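Local coordinates for protein phosphoribosylaminoimidazole-succinocarboxamide synthase (Pyrococcus horikoshii, PDB 4O7R) that catalyses the ATP-dependent joining of L-aspartate to the carboxylate of an aminoimidazole ribonucleotide, a step of de novo purine biosynthesis, at residues A31-G36 with D211-D216; W47-L52 with S193-R198; V92-A97 with I169-F174; E151-V156 with F174-G179. All coordinates share one frame; numbering follows the deposited sequence.

Contact 1 of 4, residues A31-G36 with D211-D216; sequences ATAFDG and DVFRFD. With U5P (uridine-5'-monophosphate), chain B; PO4 (phosphate ion), chain D.
Phe213, Phe34 and Arg214 carry most of the contact between the end of strand 30-33 and the short helix 211-214. The Phe213 ring lies against the strand: its CE2 atom stands 3.7 Å from Thr32 C, which sits at the ring edge, and the methyl groups of Ala31 and Ala33 reach the same atom. Anti placement of CG to the backbone N (chi1 167°) sends this ring across to the strand. Phe34, just past the strand, brings its own edge to the end of the helix, with CE2 3.4 Å from Arg214 O and CZ 3.7 Å from Phe215 CE1; the two rings meet obliquely, their planes 57° apart. Arg214, extended from CG to NE, passes Ala33 CB with its CG 3.7 Å away. Its guanidinium edge faces a phosphate ion, probably taken up from the crystallisation solution: NE donates to PO4 O3 (2.8 Å, 162° at the hydrogen) and NH1 to PO4 O2 (2.9 Å), while NH1 also reaches the ribose O2' of uridine monophosphate. NH2 forms a salt bridge with Asp211 OD1. Phe34 N adds a bond to PO4 O3, so that oxygen is gripped from both segments. No hydrogen bond joins the segments directly; mainly apolar contacts hold them together, the ion bridges their polar groups, and Arg214 and Lys210 make the site suited to an anion.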
# COMPACT_ATOMS: atom_id res chain seq x y z
N ALA A 31 -18.58 -9.08 -18.73
CA ALA A 31 -17.94 -9.16 -17.42
C ALA A 31 -16.52 -9.66 -17.58
O ALA A 31 -16.24 -10.48 -18.46
CB ALA A 31 -18.74 -10.06 -16.48
N THR A 32 -15.62 -9.15 -16.75
CA THR A 32 -14.22 -9.59 -16.76
C THR A 32 -13.78 -9.87 -15.34
O THR A 32 -14.43 -9.46 -14.38
CB THR A 32 -13.25 -8.55 -17.38
OG1 THR A 32 -13.23 -7.37 -16.57
CG2 THR A 32 -13.65 -8.16 -18.81
N ALA A 33 -12.66 -10.57 -15.20
CA ALA A 33 -12.06 -10.85 -13.92
C ALA A 33 -10.59 -11.13 -14.16
O ALA A 33 -10.16 -11.30 -15.30
CB ALA A 33 -12.72 -12.05 -13.27
N PHE A 34 -9.83 -11.15 -13.07
CA PHE A 34 -8.39 -11.43 -13.07
C PHE A 34 -7.60 -10.55 -14.05
O PHE A 34 -6.91 -11.04 -14.96
CB PHE A 34 -8.13 -12.94 -13.26
CG PHE A 34 -8.87 -13.80 -12.26
CD1 PHE A 34 -8.71 -13.59 -10.88
CD2 PHE A 34 -9.74 -14.80 -12.68
CE1 PHE A 34 -9.40 -14.37 -9.96
CE2 PHE A 34 -10.42 -15.59 -11.76
CZ PHE A 34 -10.25 -15.37 -10.40
N ASP A 35 -7.74 -9.24 -13.83
CA ASP A 35 -7.09 -8.21 -14.64
C ASP A 35 -7.48 -8.40 -16.12
O ASP A 35 -6.62 -8.44 -17.01
CB ASP A 35 -5.55 -8.23 -14.41
CG ASP A 35 -4.87 -6.91 -14.76
OD1 ASP A 35 -5.19 -5.86 -14.15
OD2 ASP A 35 -3.98 -6.94 -15.64
N GLY A 36 -8.78 -8.55 -16.36
CA GLY A 36 -9.32 -8.70 -17.71
C GLY A 36 -9.08 -10.02 -18.44
O GLY A 36 -9.55 -10.18 -19.57
N ASP A 211 -17.98 -12.51 -7.45
CA ASP A 211 -17.18 -13.68 -7.02
C ASP A 211 -17.74 -15.01 -7.56
O ASP A 211 -17.00 -15.97 -7.80
CB ASP A 211 -17.05 -13.75 -5.50
CG ASP A 211 -15.90 -12.92 -4.96
OD1 ASP A 211 -15.13 -12.31 -5.73
OD2 ASP A 211 -15.77 -12.90 -3.72
N VAL A 212 -19.05 -15.05 -7.74
CA VAL A 212 -19.74 -16.17 -8.39
C VAL A 212 -19.12 -16.46 -9.77
O VAL A 212 -18.82 -17.61 -10.11
CB VAL A 212 -21.26 -15.89 -8.48
CG1 VAL A 212 -22.00 -16.97 -9.26
CG2 VAL A 212 -21.83 -15.74 -7.07
N PHE A 213 -18.89 -15.39 -10.55
CA PHE A 213 -18.21 -15.48 -11.84
C PHE A 213 -16.71 -15.70 -11.65
O PHE A 213 -16.16 -16.65 -12.19
CB PHE A 213 -18.51 -14.23 -12.67
CG PHE A 213 -17.63 -14.05 -13.90
CD1 PHE A 213 -17.67 -14.96 -14.96
CD2 PHE A 213 -16.80 -12.94 -14.02
CE1 PHE A 213 -16.88 -14.78 -16.09
CE2 PHE A 213 -16.01 -12.76 -15.14
CZ PHE A 213 -16.05 -13.67 -16.18
N ARG A 214 -16.06 -14.83 -10.88
CA ARG A 214 -14.63 -14.95 -10.60
C ARG A 214 -14.24 -16.41 -10.30
O ARG A 214 -13.37 -16.98 -10.96
CB ARG A 214 -14.21 -14.05 -9.43
CG ARG A 214 -13.83 -12.62 -9.77
CD ARG A 214 -13.43 -11.88 -8.49
NE ARG A 214 -13.37 -10.43 -8.68
CZ ARG A 214 -14.22 -9.54 -8.15
NH1 ARG A 214 -14.02 -8.25 -8.43
NH2 ARG A 214 -15.24 -9.89 -7.35
N PHE A 215 -14.91 -17.02 -9.31
CA PHE A 215 -14.52 -18.34 -8.83
C PHE A 215 -15.50 -19.48 -9.18
O PHE A 215 -15.51 -20.50 -8.50
CB PHE A 215 -14.25 -18.30 -7.31
CG PHE A 215 -13.26 -17.23 -6.89
CD1 PHE A 215 -11.94 -17.28 -7.32
CD2 PHE A 215 -13.66 -16.18 -6.06
CE1 PHE A 215 -11.03 -16.30 -6.94
CE2 PHE A 215 -12.75 -15.21 -5.67
CZ PHE A 215 -11.43 -15.27 -6.11
N ASP A 216 -16.32 -19.27 -10.21
CA ASP A 216 -17.27 -20.28 -10.70
C ASP A 216 -18.07 -20.91 -9.57
O ASP A 216 -17.93 -22.10 -9.29
CB ASP A 216 -16.55 -21.38 -11.50
CG ASP A 216 -15.60 -20.82 -12.54
OD1 ASP A 216 -16.05 -20.10 -13.44
OD2 ASP A 216 -14.39 -21.09 -12.45
N1 U5P B . -12.94 -4.33 -7.10
C2 U5P B . -13.48 -3.68 -8.25
N3 U5P B . -12.70 -3.44 -9.33
C4 U5P B . -11.41 -3.83 -9.32
C5 U5P B . -10.85 -4.47 -8.20
C6 U5P B . -11.64 -4.71 -7.09
O2 U5P B . -14.67 -3.32 -8.28
O4 U5P B . -10.68 -3.61 -10.32
C1' U5P B . -13.79 -4.58 -5.92
C2' U5P B . -14.04 -6.07 -5.72
O2' U5P B . -15.19 -6.53 -6.43
C3' U5P B . -14.22 -6.14 -4.21
C4' U5P B . -13.30 -5.05 -3.65
O3' U5P B . -15.56 -5.77 -3.89
O4' U5P B . -13.17 -4.11 -4.72
C5' U5P B . -11.93 -5.57 -3.18
O5' U5P B . -11.27 -6.23 -4.26
P U5P B . -9.95 -7.14 -4.09
O1P U5P B . -10.19 -8.05 -2.93
O2P U5P B . -9.85 -7.85 -5.43
O3P U5P B . -8.85 -6.13 -3.86
P PO4 D . -11.30 -8.33 -11.03
O1 PO4 D . -12.17 -7.92 -12.21
O2 PO4 D . -11.67 -7.41 -9.88
O3 PO4 D . -11.50 -9.79 -10.65
O4 PO4 D . -9.82 -8.21 -11.35

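Contact 2 of 4, residues W47-L52 with S193-R198; sequences WLNAQL and SPDTCR. With U5P (uridine-5'-monophosphate), chain B.
Asn49 reaches from helix 45-62 into the turn at Ser193-Asp195; its side chain and that of Asp195 cross at about a right angle, amide and carboxylate planes 75° apart. With CG anti to the carbonyl carbon (chi1 -72°), the amide is carried over Ser193, and ND2 makes a weak hydrogen bond to Asp195 OD2 (3.1 Å, 149° at the hydrogen). The other end of the amide, OD1, is 3.1 Å from Pro194 CD and has no polar partner although it is buried. Leu52, one turn further along the helix, lies crosswise to the proline ring and sets CD1 3.6 Å from Pro194 CG. Ser193 OG accepts from Asp195 N (3.2 Å), closing an ST turn, and is also bonded to Glu191; Asp195 has further partners in Tyr224, through OD2, and Lys45, through OD1. Beyond the turn, Arg198 extends to the nucleotide, NH1 donating to U5P O1P (3.0 Å), with salt bridges to Asp211 and Asp173. A leucine in its place would probably leave the nucleotide phosphate short of one donor and both aspartates without this shared cation. Helix 220-232 packs alongside, with Tyr224 touching Asn49 and Pro194 and Ile231 touching Leu52, while strand 22-27 brings Phe27 against Asn49. The contact thus ties helix 45-62 to the turn leading into strand 197-201, the neighbour of strand 169-180 in the large antiparallel sheet.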
# COMPACT_ATOMS: atom_id res chain seq x y z
N TRP A 47 -28.32 -4.37 -17.38
CA TRP A 47 -29.56 -3.86 -16.84
C TRP A 47 -29.55 -3.92 -15.35
O TRP A 47 -29.96 -2.96 -14.70
CB TRP A 47 -30.76 -4.62 -17.40
CG TRP A 47 -32.07 -3.92 -17.16
CD1 TRP A 47 -32.71 -2.99 -17.98
CD2 TRP A 47 -32.94 -4.04 -15.98
NE1 TRP A 47 -33.89 -2.56 -17.43
CE2 TRP A 47 -34.09 -3.15 -16.22
CE3 TRP A 47 -32.90 -4.78 -14.80
CZ2 TRP A 47 -35.12 -3.02 -15.30
CZ3 TRP A 47 -33.95 -4.64 -13.89
CH2 TRP A 47 -35.03 -3.78 -14.13
N LEU A 48 -29.06 -5.02 -14.79
CA LEU A 48 -29.07 -5.19 -13.34
C LEU A 48 -28.13 -4.22 -12.65
O LEU A 48 -28.53 -3.51 -11.73
CB LEU A 48 -28.74 -6.63 -12.96
CG LEU A 48 -29.86 -7.64 -13.22
CD1 LEU A 48 -29.28 -9.05 -13.25
CD2 LEU A 48 -30.96 -7.51 -12.18
N ASN A 49 -26.89 -4.18 -13.12
CA ASN A 49 -25.90 -3.25 -12.61
C ASN A 49 -26.26 -1.78 -12.79
O ASN A 49 -25.98 -0.97 -11.89
CB ASN A 49 -24.54 -3.58 -13.22
CG ASN A 49 -23.97 -4.87 -12.65
OD1 ASN A 49 -24.56 -5.48 -11.77
ND2 ASN A 49 -22.82 -5.27 -13.15
N ALA A 50 -26.87 -1.44 -13.93
CA ALA A 50 -27.38 -0.08 -14.17
C ALA A 50 -28.42 0.34 -13.13
O ALA A 50 -28.34 1.42 -12.55
CB ALA A 50 -27.96 0.03 -15.56
N GLN A 51 -29.39 -0.54 -12.92
CA GLN A 51 -30.51 -0.32 -12.02
C GLN A 51 -30.11 -0.33 -10.56
O GLN A 51 -30.67 0.42 -9.75
CB GLN A 51 -31.56 -1.40 -12.27
CG GLN A 51 -32.20 -1.30 -13.64
CD GLN A 51 -33.08 -0.07 -13.76
OE1 GLN A 51 -33.89 0.20 -12.87
NE2 GLN A 51 -32.93 0.67 -14.85
N LEU A 52 -29.19 -1.21 -10.21
CA LEU A 52 -28.67 -1.23 -8.85
C LEU A 52 -27.79 -0.00 -8.59
O LEU A 52 -27.82 0.56 -7.50
CB LEU A 52 -27.96 -2.54 -8.57
CG LEU A 52 -28.92 -3.72 -8.43
CD1 LEU A 52 -28.17 -5.04 -8.50
CD2 LEU A 52 -29.78 -3.63 -7.15
N SER A 193 -22.42 -1.70 -7.88
CA SER A 193 -23.18 -2.80 -8.40
C SER A 193 -22.59 -4.08 -7.84
O SER A 193 -21.56 -4.02 -7.16
CB SER A 193 -23.12 -2.79 -9.94
OG SER A 193 -21.86 -3.25 -10.42
N PRO A 194 -23.23 -5.25 -8.11
CA PRO A 194 -22.67 -6.51 -7.62
C PRO A 194 -21.34 -6.87 -8.31
O PRO A 194 -20.66 -7.81 -7.88
CB PRO A 194 -23.76 -7.53 -7.95
CG PRO A 194 -25.03 -6.74 -8.05
CD PRO A 194 -24.57 -5.45 -8.69
N ASP A 195 -20.98 -6.13 -9.36
CA ASP A 195 -19.66 -6.21 -9.99
C ASP A 195 -18.56 -5.59 -9.10
O ASP A 195 -17.44 -6.10 -9.07
CB ASP A 195 -19.66 -5.41 -11.30
CG ASP A 195 -19.91 -6.27 -12.55
OD1 ASP A 195 -19.40 -5.89 -13.61
OD2 ASP A 195 -20.62 -7.29 -12.50
N THR A 196 -18.89 -4.51 -8.39
CA THR A 196 -17.89 -3.69 -7.68
C THR A 196 -18.01 -3.72 -6.13
O THR A 196 -17.33 -2.96 -5.40
CB THR A 196 -17.85 -2.23 -8.23
OG1 THR A 196 -19.12 -1.60 -8.05
CG2 THR A 196 -17.50 -2.25 -9.73
N CYS A 197 -18.86 -4.63 -5.65
CA CYS A 197 -19.01 -4.92 -4.23
C CYS A 197 -18.95 -6.41 -4.03
O CYS A 197 -19.27 -7.17 -4.94
CB CYS A 197 -20.38 -4.46 -3.72
SG CYS A 197 -20.84 -2.75 -4.07
N ARG A 198 -18.56 -6.82 -2.83
CA ARG A 198 -18.89 -8.15 -2.35
C ARG A 198 -20.12 -8.08 -1.46
O ARG A 198 -20.22 -7.21 -0.57
CB ARG A 198 -17.71 -8.81 -1.61
CG ARG A 198 -16.53 -9.15 -2.51
CD ARG A 198 -15.54 -10.09 -1.83
NE ARG A 198 -14.63 -10.62 -2.83
CZ ARG A 198 -13.48 -10.05 -3.20
NH1 ARG A 198 -13.05 -8.95 -2.58
NH2 ARG A 198 -12.75 -10.60 -4.16
N1 U5P B . -12.94 -4.33 -7.10
C2 U5P B . -13.48 -3.68 -8.25
N3 U5P B . -12.70 -3.44 -9.33
C4 U5P B . -11.41 -3.83 -9.32
C5 U5P B . -10.85 -4.47 -8.20
C6 U5P B . -11.64 -4.71 -7.09
O2 U5P B . -14.67 -3.32 -8.28
O4 U5P B . -10.68 -3.61 -10.32
C1' U5P B . -13.79 -4.58 -5.92
C2' U5P B . -14.04 -6.07 -5.72
O2' U5P B . -15.19 -6.53 -6.43
C3' U5P B . -14.22 -6.14 -4.21
C4' U5P B . -13.30 -5.05 -3.65
O3' U5P B . -15.56 -5.77 -3.89
O4' U5P B . -13.17 -4.11 -4.72
C5' U5P B . -11.93 -5.57 -3.18
O5' U5P B . -11.27 -6.23 -4.26
P U5P B . -9.95 -7.14 -4.09
O1P U5P B . -10.19 -8.05 -2.93
O2P U5P B . -9.85 -7.85 -5.43
O3P U5P B . -8.85 -6.13 -3.86

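Contact 3 of 4, residues V92-A97 with I169-F174; sequences VRNVVA and IILVDF. With U5P (uridine-5'-monophosphate), chain B.
Val92 and Phe174 form an antiparallel hydrogen-bonded pair, Val92 N donating to Phe174 O at 3.0 Å and Phe174 N returning a bond to Val92 O. Val92 CB sits over the face of the Phe174 ring, 4.1 Å from its centroid, in a CH-pi contact. Past the corner at Asn94, Val172 O accepts from both Asn94 N (2.8 Å) and Val95 N, and Asn94 ND2 donates to Leu171 O (2.9 Å) from above the carbonyl plane. Packing thins toward partly exposed Ile170, whose CG2 is 4.2 Å from Val95 CG2. The nucleotide side is polar, bridged by water and ligand. Arg93 NH2 lies 3.5 Å from Asp173 OD2, a purely electrostatic bridge; a water links Arg93 NE, Val95 O and Asp173 OD2, and Arg198 also pairs with Asp173. A bend at chi3 (76°) brings the Arg93 guanidinium to the phosphate, NH2 donating to U5P O1P (2.6 Å) and NH1 to O3P, while Asp173 OD1 takes the ribose O3' (2.5 Å). A methionine instead of Arg93 would probably cost the phosphate two donors and leave Asp173 with Arg198 but without this second positive charge. Strand 111-121 flanks strand 84-93, strand 197-201 flanks strand 169-180, and helix 143-166 packs against Val92 and Phe174.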
# COMPACT_ATOMS: atom_id res chain seq x y z
N VAL A 92 -13.12 -0.12 0.23
CA VAL A 92 -13.49 -0.12 1.64
C VAL A 92 -13.77 -1.58 2.01
O VAL A 92 -14.48 -2.28 1.28
CB VAL A 92 -14.67 0.84 1.92
CG1 VAL A 92 -14.97 0.95 3.43
CG2 VAL A 92 -14.37 2.21 1.36
N ARG A 93 -13.17 -2.04 3.12
CA ARG A 93 -13.29 -3.45 3.54
C ARG A 93 -13.79 -3.59 4.98
O ARG A 93 -13.19 -3.03 5.90
CB ARG A 93 -11.95 -4.19 3.32
CG ARG A 93 -11.19 -3.68 2.09
CD ARG A 93 -9.93 -4.48 1.78
NE ARG A 93 -10.28 -5.76 1.17
CZ ARG A 93 -9.85 -6.19 -0.01
NH1 ARG A 93 -9.00 -5.48 -0.76
NH2 ARG A 93 -10.29 -7.36 -0.45
N ASN A 94 -14.91 -4.30 5.17
CA ASN A 94 -15.47 -4.62 6.51
C ASN A 94 -15.13 -6.07 6.93
O ASN A 94 -14.82 -6.33 8.12
CB ASN A 94 -16.99 -4.44 6.51
CG ASN A 94 -17.42 -3.05 6.05
OD1 ASN A 94 -17.04 -2.06 6.67
ND2 ASN A 94 -18.18 -2.96 4.96
N VAL A 95 -15.20 -6.99 5.97
CA VAL A 95 -14.94 -8.41 6.18
C VAL A 95 -13.76 -8.84 5.29
O VAL A 95 -13.65 -8.39 4.14
CB VAL A 95 -16.19 -9.26 5.88
CG1 VAL A 95 -15.89 -10.75 6.00
CG2 VAL A 95 -17.34 -8.90 6.82
N VAL A 96 -12.86 -9.69 5.81
CA VAL A 96 -11.70 -10.13 5.03
C VAL A 96 -12.15 -11.02 3.87
O VAL A 96 -12.93 -11.97 4.06
CB VAL A 96 -10.63 -10.85 5.91
CG1 VAL A 96 -9.53 -11.46 5.06
CG2 VAL A 96 -10.02 -9.87 6.90
N ALA A 97 -11.70 -10.67 2.67
CA ALA A 97 -12.01 -11.42 1.44
C ALA A 97 -11.02 -11.03 0.36
O ALA A 97 -10.27 -10.07 0.52
CB ALA A 97 -13.43 -11.15 0.97
N ILE A 169 -28.23 -8.75 3.86
CA ILE A 169 -27.00 -8.75 3.07
C ILE A 169 -25.82 -8.17 3.86
O ILE A 169 -25.88 -7.04 4.34
CB ILE A 169 -27.20 -8.03 1.71
CG1 ILE A 169 -28.25 -8.80 0.86
CG2 ILE A 169 -25.88 -7.91 0.95
CD1 ILE A 169 -28.96 -7.98 -0.20
N ILE A 170 -24.75 -8.95 4.01
CA ILE A 170 -23.51 -8.40 4.56
C ILE A 170 -22.71 -7.73 3.44
O ILE A 170 -22.40 -8.39 2.43
CB ILE A 170 -22.62 -9.45 5.25
CG1 ILE A 170 -23.39 -10.19 6.36
CG2 ILE A 170 -21.40 -8.79 5.86
CD1 ILE A 170 -22.91 -11.63 6.52
N LEU A 171 -22.39 -6.45 3.64
CA LEU A 171 -21.44 -5.74 2.78
C LEU A 171 -19.98 -6.03 3.19
O LEU A 171 -19.43 -5.46 4.15
CB LEU A 171 -21.71 -4.22 2.76
CG LEU A 171 -20.82 -3.35 1.86
CD1 LEU A 171 -21.04 -3.62 0.38
CD2 LEU A 171 -21.11 -1.90 2.16
N VAL A 172 -19.37 -6.93 2.45
CA VAL A 172 -18.03 -7.42 2.75
C VAL A 172 -16.95 -6.36 2.43
O VAL A 172 -16.18 -5.94 3.32
CB VAL A 172 -17.84 -8.75 2.00
CG1 VAL A 172 -16.39 -9.22 1.95
CG2 VAL A 172 -18.81 -9.80 2.58
N ASP A 173 -16.93 -5.90 1.18
CA ASP A 173 -16.06 -4.82 0.72
C ASP A 173 -16.69 -4.23 -0.53
O ASP A 173 -17.72 -4.71 -1.01
CB ASP A 173 -14.62 -5.35 0.44
CG ASP A 173 -14.61 -6.51 -0.53
OD1 ASP A 173 -15.43 -6.49 -1.47
OD2 ASP A 173 -13.81 -7.47 -0.38
N PHE A 174 -16.06 -3.20 -1.09
CA PHE A 174 -16.54 -2.61 -2.34
C PHE A 174 -15.56 -1.57 -2.83
O PHE A 174 -14.79 -1.02 -2.03
CB PHE A 174 -17.94 -1.98 -2.15
CG PHE A 174 -17.98 -0.80 -1.21
CD1 PHE A 174 -17.83 0.49 -1.70
CD2 PHE A 174 -18.18 -0.99 0.14
CE1 PHE A 174 -17.86 1.58 -0.83
CE2 PHE A 174 -18.23 0.11 1.01
CZ PHE A 174 -18.07 1.39 0.52
N1 U5P B . -12.94 -4.33 -7.10
C2 U5P B . -13.48 -3.68 -8.25
N3 U5P B . -12.70 -3.44 -9.33
C4 U5P B . -11.41 -3.83 -9.32
C5 U5P B . -10.85 -4.47 -8.20
C6 U5P B . -11.64 -4.71 -7.09
O2 U5P B . -14.67 -3.32 -8.28
O4 U5P B . -10.68 -3.61 -10.32
C1' U5P B . -13.79 -4.58 -5.92
C2' U5P B . -14.04 -6.07 -5.72
O2' U5P B . -15.19 -6.53 -6.43
C3' U5P B . -14.22 -6.14 -4.21
C4' U5P B . -13.30 -5.05 -3.65
O3' U5P B . -15.56 -5.77 -3.89
O4' U5P B . -13.17 -4.11 -4.72
C5' U5P B . -11.93 -5.57 -3.18
O5' U5P B . -11.27 -6.23 -4.26
P U5P B . -9.95 -7.14 -4.09
O1P U5P B . -10.19 -8.05 -2.93
O2P U5P B . -9.85 -7.85 -5.43
O3P U5P B . -8.85 -6.13 -3.86
O HOH W 1 -12.28 -7.47 1.90

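Contact 4 of 4, residues E151-V156 with F174-G179; sequences EIALKV and FKLEFG. With U5P (uridine-5'-monophosphate), chain B.
Two phenylalanine rings, Phe178 and Phe174, meet helix 143-166 mainly through their rims. Ile152 CG2 comes to the edge of the Phe178 ring, near its plane, 3.7 Å from CE1, and the two side chains pass alongside, pointing opposite ways; Ala153 N approaches the same ring obliquely. At the Phe174 ring, Ala153 O lies at the edge, 4.0 Å from CZ, and Val156 CG1 arrives obliquely, 4.0 Å from CE1. Leu176 CG sits at the edge of this ring as well. Between the rings Leu176 fills the middle: CG anti to the carbonyl carbon (chi1 -61°) directs the branch to the helix, where CD1 rests 3.8 Å from Ala153 CA and 4.1 Å from Val156 CG1. The small Ala153 probably lets the leucine approach this closely. The side chains that meet are all apolar, touching also backbone atoms of Ala153. On the other side of the strand Lys175 NZ forms a salt bridge with Glu177 OE2 (3.0 Å), each with a second partner, Asp190 and Lys122 respectively, and Lys175 CE lies 3.3 Å from U5P O2. Ile186 and Leu188 of strand 186-188 add to the apolar layer. The N-to-C directions of the short helix and strand segments differ by 139° and their axes approach to 10.3 Å, the spacing of a helix layered on a beta-sheet, here with the helix on one face and the nucleotide on the other.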
# COMPACT_ATOMS: atom_id res chain seq x y z
N GLU A 151 -12.88 10.01 3.88
CA GLU A 151 -14.04 10.42 4.67
C GLU A 151 -15.36 10.14 3.97
O GLU A 151 -16.27 9.58 4.59
CB GLU A 151 -13.92 11.90 5.06
CG GLU A 151 -15.24 12.57 5.41
CD GLU A 151 -15.07 13.84 6.23
OE1 GLU A 151 -16.07 14.26 6.86
OE2 GLU A 151 -13.94 14.41 6.27
N ILE A 152 -15.48 10.50 2.70
CA ILE A 152 -16.68 10.15 1.92
C ILE A 152 -16.88 8.61 1.81
O ILE A 152 -17.96 8.09 2.09
CB ILE A 152 -16.66 10.81 0.52
CG1 ILE A 152 -16.65 12.34 0.63
CG2 ILE A 152 -17.86 10.36 -0.31
CD1 ILE A 152 -16.07 13.05 -0.59
N ALA A 153 -15.83 7.88 1.40
CA ALA A 153 -15.88 6.41 1.28
C ALA A 153 -16.37 5.70 2.56
O ALA A 153 -17.16 4.73 2.50
CB ALA A 153 -14.50 5.88 0.87
N LEU A 154 -15.89 6.18 3.72
CA LEU A 154 -16.28 5.63 5.03
C LEU A 154 -17.73 5.95 5.37
O LEU A 154 -18.42 5.14 6.00
CB LEU A 154 -15.33 6.13 6.14
CG LEU A 154 -13.94 5.48 6.08
CD1 LEU A 154 -12.88 6.21 6.91
CD2 LEU A 154 -14.06 4.02 6.48
N LYS A 155 -18.20 7.11 4.91
CA LYS A 155 -19.60 7.50 5.13
C LYS A 155 -20.49 6.67 4.22
O LYS A 155 -21.51 6.14 4.67
CB LYS A 155 -19.79 9.02 4.89
CG LYS A 155 -21.21 9.53 5.01
CD LYS A 155 -21.27 11.06 4.96
CE LYS A 155 -22.70 11.54 4.62
NZ LYS A 155 -22.84 13.02 4.37
N VAL A 156 -20.09 6.53 2.95
CA VAL A 156 -20.77 5.65 2.00
C VAL A 156 -20.87 4.23 2.55
O VAL A 156 -21.93 3.59 2.47
CB VAL A 156 -20.06 5.63 0.62
CG1 VAL A 156 -20.59 4.50 -0.25
CG2 VAL A 156 -20.23 6.97 -0.11
N PHE A 174 -16.06 -3.20 -1.09
CA PHE A 174 -16.54 -2.61 -2.34
C PHE A 174 -15.56 -1.57 -2.83
O PHE A 174 -14.79 -1.02 -2.03
CB PHE A 174 -17.94 -1.98 -2.15
CG PHE A 174 -17.98 -0.80 -1.21
CD1 PHE A 174 -17.83 0.49 -1.70
CD2 PHE A 174 -18.18 -0.99 0.14
CE1 PHE A 174 -17.86 1.58 -0.83
CE2 PHE A 174 -18.23 0.11 1.01
CZ PHE A 174 -18.07 1.39 0.52
N LYS A 175 -15.58 -1.30 -4.13
CA LYS A 175 -14.68 -0.32 -4.76
C LYS A 175 -15.47 0.94 -5.19
O LYS A 175 -16.59 0.82 -5.73
CB LYS A 175 -13.96 -0.96 -5.95
CG LYS A 175 -12.95 -0.08 -6.70
CD LYS A 175 -13.56 0.74 -7.85
CE LYS A 175 -14.10 -0.17 -8.96
NZ LYS A 175 -14.82 0.54 -10.07
N LEU A 176 -14.90 2.12 -4.91
CA LEU A 176 -15.43 3.41 -5.36
C LEU A 176 -14.44 4.18 -6.23
O LEU A 176 -13.23 4.03 -6.10
CB LEU A 176 -15.78 4.32 -4.17
CG LEU A 176 -16.83 3.89 -3.16
CD1 LEU A 176 -16.95 4.94 -2.06
CD2 LEU A 176 -18.17 3.61 -3.84
N GLU A 177 -14.96 5.03 -7.10
CA GLU A 177 -14.14 5.95 -7.88
C GLU A 177 -14.76 7.33 -7.74
O GLU A 177 -15.97 7.45 -7.44
CB GLU A 177 -14.11 5.54 -9.36
CG GLU A 177 -13.54 4.15 -9.55
CD GLU A 177 -13.23 3.79 -11.00
OE1 GLU A 177 -13.13 4.68 -11.87
OE2 GLU A 177 -13.05 2.59 -11.25
N PHE A 178 -13.95 8.36 -7.96
CA PHE A 178 -14.31 9.73 -7.67
C PHE A 178 -13.76 10.64 -8.75
O PHE A 178 -12.77 10.31 -9.39
CB PHE A 178 -13.67 10.17 -6.35
CG PHE A 178 -14.23 9.50 -5.14
CD1 PHE A 178 -15.29 10.08 -4.44
CD2 PHE A 178 -13.68 8.30 -4.67
CE1 PHE A 178 -15.82 9.47 -3.30
CE2 PHE A 178 -14.19 7.70 -3.53
CZ PHE A 178 -15.26 8.28 -2.85
N GLY A 179 -14.37 11.82 -8.89
CA GLY A 179 -13.84 12.91 -9.71
C GLY A 179 -14.16 14.28 -9.11
O GLY A 179 -14.97 14.37 -8.19
N1 U5P B . -12.94 -4.33 -7.10
C2 U5P B . -13.48 -3.68 -8.25
N3 U5P B . -12.70 -3.44 -9.33
C4 U5P B . -11.41 -3.83 -9.32
C5 U5P B . -10.85 -4.47 -8.20
C6 U5P B . -11.64 -4.71 -7.09
O2 U5P B . -14.67 -3.32 -8.28
O4 U5P B . -10.68 -3.61 -10.32
C1' U5P B . -13.79 -4.58 -5.92
C2' U5P B . -14.04 -6.07 -5.72
O2' U5P B . -15.19 -6.53 -6.43
C3' U5P B . -14.22 -6.14 -4.21
C4' U5P B . -13.30 -5.05 -3.65
O3' U5P B . -15.56 -5.77 -3.89
O4' U5P B . -13.17 -4.11 -4.72
C5' U5P B . -11.93 -5.57 -3.18
O5' U5P B . -11.27 -6.23 -4.26
P U5P B . -9.95 -7.14 -4.09
O1P U5P B . -10.19 -8.05 -2.93
O2P U5P B . -9.85 -7.85 -5.43
O3P U5P B . -8.85 -6.13 -3.86

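Overall arrangement
Contacts 2, 3 and 4 are buried, whereas contact 1 is only partly so, with two exposed phenylalanines at its margin. Contacts 3 and 4 share strand 169-180 and Phe174, so the sheet pairing of one carries the helix packing of the other; contact 2 reaches the same sheet through strand 197-201. Contact 1 stands apart, about 22 Å from contact 4 between centres, but the Asp211-Arg198 salt bridge joins it to contact 2, as Arg198-Asp173 joins contact 2 to contact 3. Chemistry follows position: contact 4 is apolar toward its helix and meets the nucleotide only from the strand's other side, contact 3 joins backbone bonds to a polar nucleotide side, and contacts 1 and 2 each send it an arginine.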